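Local coordinates for iron-regulated outer membrane protein (Neisseria meningitidis, PDB 4B7O) that probably takes up iron across the outer membrane as a TonB-dependent transporter, a role consistent with siderophore uptake, at residues 329-340 with 354-365. Residues are numbered along the deposited sequence; the frame is centred on the assembly and turned at random.
Sequences NAYVLEKKRYSA and PNHTRITTRGMN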
loop_
_atom_site.group_PDB
_atom_site.type_symbol
_atom_site.label_atom_id
_atom_site.label_comp_id
_atom_site.label_asym_id
_atom_site.label_seq_id
_atom_site.Cartn_x
_atom_site.Cartn_y
_atom_site.Cartn_z
ATOM N N ASN A 329 8.594 12.633 -13.208
ATOM C CA ASN A 329 7.168 12.728 -13.271
ATOM C C ASN A 329 6.590 13.935 -12.528
ATOM O O ASN A 329 7.273 14.554 -11.664
ATOM C CB ASN A 329 6.527 11.410 -12.867
ATOM C CG ASN A 329 6.557 11.172 -11.388
ATOM O OD1 ASN A 329 7.577 11.431 -10.704
ATOM N ND2 ASN A 329 5.413 10.672 -10.850
ATOM N N ALA A 330 5.354 14.289 -12.886
ATOM C CA ALA A 330 4.670 15.303 -12.110
ATOM C C ALA A 330 3.228 14.898 -11.947
ATOM O O ALA A 330 2.570 14.479 -12.908
ATOM C CB ALA A 330 4.732 16.636 -12.840
ATOM N N TYR A 331 2.704 15.055 -10.749
ATOM C CA TYR A 331 1.407 14.594 -10.558
ATOM C C TYR A 331 0.594 15.413 -9.558
ATOM O O TYR A 331 1.130 16.182 -8.758
ATOM C CB TYR A 331 1.507 13.129 -10.092
ATOM C CG TYR A 331 2.119 13.003 -8.747
ATOM C CD1 TYR A 331 1.359 13.086 -7.624
ATOM C CD2 TYR A 331 3.508 12.862 -8.614
ATOM C CE1 TYR A 331 1.954 12.997 -6.376
ATOM C CE2 TYR A 331 4.106 12.764 -7.390
ATOM C CZ TYR A 331 3.330 12.827 -6.284
ATOM O OH TYR A 331 3.930 12.711 -5.073
ATOM N N VAL A 332 -0.702 15.112 -9.549
ATOM C CA VAL A 332 -1.687 15.653 -8.579
ATOM C C VAL A 332 -2.546 14.521 -8.121
ATOM O O VAL A 332 -3.197 13.858 -8.892
ATOM C CB VAL A 332 -2.623 16.660 -9.291
ATOM C CG1 VAL A 332 -3.542 17.320 -8.299
ATOM C CG2 VAL A 332 -1.798 17.690 -10.081
ATOM N N LEU A 333 -2.553 14.273 -6.859
ATOM C CA LEU A 333 -3.224 13.133 -6.364
ATOM C C LEU A 333 -4.316 13.658 -5.444
ATOM O O LEU A 333 -4.041 14.421 -4.514
ATOM C CB LEU A 333 -2.222 12.359 -5.541
ATOM C CG LEU A 333 -2.293 10.851 -5.602
ATOM C CD1 LEU A 333 -1.191 10.246 -4.739
ATOM C CD2 LEU A 333 -3.648 10.320 -5.158
ATOM N N GLU A 334 -5.559 13.269 -5.704
ATOM C CA GLU A 334 -6.658 13.705 -4.868
ATOM C C GLU A 334 -7.307 12.510 -4.213
ATOM O O GLU A 334 -7.659 11.562 -4.880
ATOM C CB GLU A 334 -7.724 14.500 -5.651
ATOM C CG GLU A 334 -7.171 15.673 -6.468
ATOM C CD GLU A 334 -7.338 17.094 -5.857
ATOM O OE1 GLU A 334 -7.581 17.245 -4.619
ATOM O OE2 GLU A 334 -7.197 18.077 -6.647
ATOM N N LYS A 335 -7.462 12.591 -2.907
ATOM C CA LYS A 335 -8.174 11.649 -2.103
ATOM C C LYS A 335 -9.407 12.484 -1.643
ATOM O O LYS A 335 -9.207 13.590 -1.130
ATOM C CB LYS A 335 -7.274 11.221 -0.917
ATOM C CG LYS A 335 -7.686 9.985 -0.107
ATOM C CD LYS A 335 -6.893 8.683 -0.483
ATOM C CE LYS A 335 -6.014 8.030 0.644
ATOM N NZ LYS A 335 -6.595 7.429 1.923
ATOM N N LYS A 336 -10.640 11.969 -1.845
ATOM C CA LYS A 336 -11.934 12.610 -1.464
ATOM C C LYS A 336 -12.812 11.669 -0.682
ATOM O O LYS A 336 -12.956 10.499 -1.042
ATOM C CB LYS A 336 -12.769 13.043 -2.668
ATOM C CG LYS A 336 -12.039 13.950 -3.657
ATOM C CD LYS A 336 -12.907 14.308 -4.877
ATOM C CE LYS A 336 -12.073 14.620 -6.128
ATOM N NZ LYS A 336 -12.981 15.021 -7.248
ATOM N N ARG A 337 -13.392 12.169 0.399
ATOM C CA ARG A 337 -14.414 11.431 1.104
ATOM C C ARG A 337 -15.651 12.274 1.064
ATOM O O ARG A 337 -15.642 13.458 1.440
ATOM C CB ARG A 337 -14.065 11.197 2.580
ATOM C CG ARG A 337 -15.187 10.548 3.380
ATOM C CD ARG A 337 -14.758 10.516 4.810
ATOM N NE ARG A 337 -15.737 10.001 5.779
ATOM C CZ ARG A 337 -16.818 10.664 6.216
ATOM N NH1 ARG A 337 -17.139 11.901 5.769
ATOM N NH2 ARG A 337 -17.602 10.053 7.096
ATOM N N TYR A 338 -16.734 11.642 0.667
ATOM C CA TYR A 338 -18.003 12.320 0.615
ATOM C C TYR A 338 -18.960 11.498 1.429
ATOM O O TYR A 338 -19.213 10.313 1.118
ATOM C CB TYR A 338 -18.501 12.435 -0.834
ATOM C CG TYR A 338 -19.982 12.736 -0.898
ATOM C CD1 TYR A 338 -20.467 14.011 -0.584
ATOM C CD2 TYR A 338 -20.907 11.741 -1.248
ATOM C CE1 TYR A 338 -21.826 14.287 -0.616
ATOM C CE2 TYR A 338 -22.265 12.006 -1.290
ATOM C CZ TYR A 338 -22.722 13.282 -0.986
ATOM O OH TYR A 338 -24.063 13.566 -1.035
ATOM N N SER A 339 -19.486 12.113 2.486
ATOM C CA SER A 339 -20.633 11.532 3.172
ATOM C C SER A 339 -21.918 12.246 2.758
ATOM O O SER A 339 -21.927 13.480 2.588
ATOM C CB SER A 339 -20.474 11.670 4.648
ATOM O OG SER A 339 -21.381 10.827 5.261
ATOM N N ALA A 340 -22.984 11.460 2.568
ATOM C CA ALA A 340 -24.336 11.986 2.348
ATOM C C ALA A 340 -24.829 12.696 3.615
ATOM O O ALA A 340 -25.410 13.773 3.519
ATOM C CB ALA A 340 -25.290 10.864 1.939
ATOM N N PRO A 354 -24.571 16.593 3.539
ATOM C CA PRO A 354 -23.326 16.300 2.839
ATOM C C PRO A 354 -22.070 16.824 3.565
ATOM O O PRO A 354 -22.072 17.957 4.072
ATOM C CB PRO A 354 -23.513 16.964 1.459
ATOM C CG PRO A 354 -24.981 17.069 1.256
ATOM C CD PRO A 354 -25.591 17.176 2.639
ATOM N N ASN A 355 -21.033 15.982 3.637
ATOM C CA ASN A 355 -19.724 16.384 4.159
ATOM C C ASN A 355 -18.622 15.980 3.184
ATOM O O ASN A 355 -18.548 14.824 2.843
ATOM C CB ASN A 355 -19.475 15.751 5.533
ATOM C CG ASN A 355 -18.304 16.384 6.238
ATOM O OD1 ASN A 355 -17.888 17.474 5.843
ATOM N ND2 ASN A 355 -17.769 15.728 7.289
ATOM N N HIS A 356 -17.804 16.926 2.735
ATOM C CA HIS A 356 -16.756 16.702 1.743
ATOM C C HIS A 356 -15.459 16.917 2.418
ATOM O O HIS A 356 -15.259 17.934 3.081
ATOM C CB HIS A 356 -16.825 17.691 0.579
ATOM C CG HIS A 356 -18.012 17.486 -0.304
ATOM N ND1 HIS A 356 -19.288 17.786 0.100
ATOM C CD2 HIS A 356 -18.117 16.957 -1.601
ATOM C CE1 HIS A 356 -20.155 17.476 -0.898
ATOM N NE2 HIS A 356 -19.445 16.955 -1.928
ATOM N N THR A 357 -14.559 15.945 2.271
ATOM C CA THR A 357 -13.206 16.052 2.796
ATOM C C THR A 357 -12.226 15.705 1.682
ATOM O O THR A 357 -12.407 14.695 0.946
ATOM C CB THR A 357 -12.992 15.162 4.028
ATOM O OG1 THR A 357 -14.217 15.061 4.772
ATOM C CG2 THR A 357 -11.882 15.759 4.936
ATOM N N ARG A 358 -11.193 16.538 1.567
ATOM C CA ARG A 358 -10.270 16.414 0.477
ATOM C C ARG A 358 -8.827 16.408 0.939
ATOM O O ARG A 358 -8.485 17.108 1.890
ATOM C CB ARG A 358 -10.488 17.571 -0.517
ATOM C CG ARG A 358 -10.682 17.088 -1.939
ATOM C CD ARG A 358 -11.451 18.063 -2.819
ATOM N NE ARG A 358 -10.638 19.236 -3.115
ATOM C CZ ARG A 358 -11.001 20.477 -2.793
ATOM N NH1 ARG A 358 -12.160 20.673 -2.177
ATOM N NH2 ARG A 358 -10.225 21.522 -3.079
ATOM N N ILE A 359 -7.974 15.653 0.246
ATOM C CA ILE A 359 -6.535 15.711 0.467
ATOM C C ILE A 359 -5.878 15.825 -0.879
ATOM O O ILE A 359 -6.193 15.084 -1.788
ATOM C CB ILE A 359 -5.996 14.454 1.114
ATOM C CG1 ILE A 359 -6.766 14.093 2.363
ATOM C CG2 ILE A 359 -4.542 14.682 1.507
ATOM C CD1 ILE A 359 -6.292 12.775 2.917
ATOM N N THR A 360 -4.967 16.748 -1.035
ATOM C CA THR A 360 -4.497 17.074 -2.357
ATOM C C THR A 360 -3.009 16.896 -2.259
ATOM O O THR A 360 -2.395 17.416 -1.351
ATOM C CB THR A 360 -4.854 18.564 -2.798
ATOM O OG1 THR A 360 -6.258 18.726 -3.022
ATOM C CG2 THR A 360 -4.211 18.921 -4.089
ATOM N N THR A 361 -2.421 16.175 -3.187
ATOM C CA THR A 361 -1.023 15.959 -3.131
ATOM C C THR A 361 -0.472 16.349 -4.426
ATOM O O THR A 361 -0.972 15.877 -5.452
ATOM C CB THR A 361 -0.729 14.470 -2.869
ATOM O OG1 THR A 361 -1.223 14.166 -1.564
ATOM C CG2 THR A 361 0.796 14.173 -2.901
ATOM N N ARG A 362 0.562 17.194 -4.403
ATOM C CA ARG A 362 1.302 17.433 -5.670
ATOM C C ARG A 362 2.757 17.082 -5.503
ATOM O O ARG A 362 3.345 17.288 -4.431
ATOM C CB ARG A 362 1.246 18.883 -6.139
ATOM C CG ARG A 362 -0.142 19.460 -6.112
ATOM C CD ARG A 362 -0.112 20.895 -5.621
ATOM N NE ARG A 362 -1.056 21.650 -6.409
ATOM C CZ ARG A 362 -0.718 22.315 -7.507
ATOM N NH1 ARG A 362 0.558 22.330 -7.910
ATOM N NH2 ARG A 362 -1.658 22.981 -8.185
ATOM N N GLY A 363 3.334 16.559 -6.565
ATOM C CA GLY A 363 4.689 16.076 -6.483
ATOM C C GLY A 363 5.310 16.078 -7.822
ATOM O O GLY A 363 4.609 16.048 -8.841
ATOM N N MET A 364 6.623 16.183 -7.813
ATOM C CA MET A 364 7.434 15.974 -8.998
ATOM C C MET A 364 8.697 15.256 -8.636
ATOM O O MET A 364 9.200 15.399 -7.536
ATOM C CB MET A 364 7.744 17.269 -9.724
ATOM C CG MET A 364 7.694 18.464 -8.821
ATOM S SD MET A 364 8.151 19.953 -9.728
ATOM C CE MET A 364 8.878 20.951 -8.415
ATOM N N ASN A 365 9.190 14.483 -9.583
ATOM C CA ASN A 365 10.424 13.738 -9.398
ATOM C C ASN A 365 11.291 13.884 -10.591
ATOM O O ASN A 365 10.829 13.704 -11.726
ATOM C CB ASN A 365 10.125 12.268 -9.219
ATOM C CG ASN A 365 9.286 12.026 -8.000
ATOM O OD1 ASN A 365 9.683 12.406 -6.918
ATOM N ND2 ASN A 365 8.085 11.453 -8.184
HETATM O O HOH W 1 -3.821 12.997 -2.038
#
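Asn329 and Asn365 face each other as a hydrogen-bonded antiparallel pair whose side-chain amides lie side by side and nearly coplanar. Asn365 ND2 donates to a lone pair of Asn329 OD1 at 2.6 Å, in the carbonyl plane, while Asn329 ND2 bonds the backbone O of Asn123, a residue of the plug domain. Tyr331 has CG between its backbone N and carbonyl carbon (chi1 67°), which lays the ring across the neighbouring strand above Gly363. Gly363 CA makes a CH-pi contact 3.9 Å from the Tyr331 ring centroid, 29° off the normal; Thr361 CG2 meets the ring edge, 3.8 Å from Tyr331 CE1. At Leu333, a water donates to the backbone O and also hydrogen-bonds Thr361 OG1, adding a link beside the paired backbones. Glu334 bends at chi2, bringing its carboxylate alongside Thr360, whose OG1 donates to Glu334 OE1 at 2.5 Å from above the carboxylate plane. The same oxygen forms a long salt bridge of 3.9 Å with Arg358 NE, at the guanidinium edge. Lys336 and Arg358 run side by side, with Lys336 CG 3.8 Å from Arg358 CG. On the face shared with Tyr331, Arg337 reaches Asp342 in the connecting loop through a salt bridge. Tyr338 CD1 sits over one face of the His356 imidazole, 3.4 Å from His356 NE2, the two rings set obliquely; His356 ND1 is hydrogen-bonded to Gln392 OE1. Ser339 OG and Asn355 ND2 also bond Asp342, tying both strand ends to the loop. Alternating hydrogen-bonded and non-hydrogen-bonded pairs run unbroken from Asn329-Asn365 to Ser339-Asn355, with the strand axes at 167°: a long antiparallel beta-hairpin in the wall of the TonB-dependent receptor barrel.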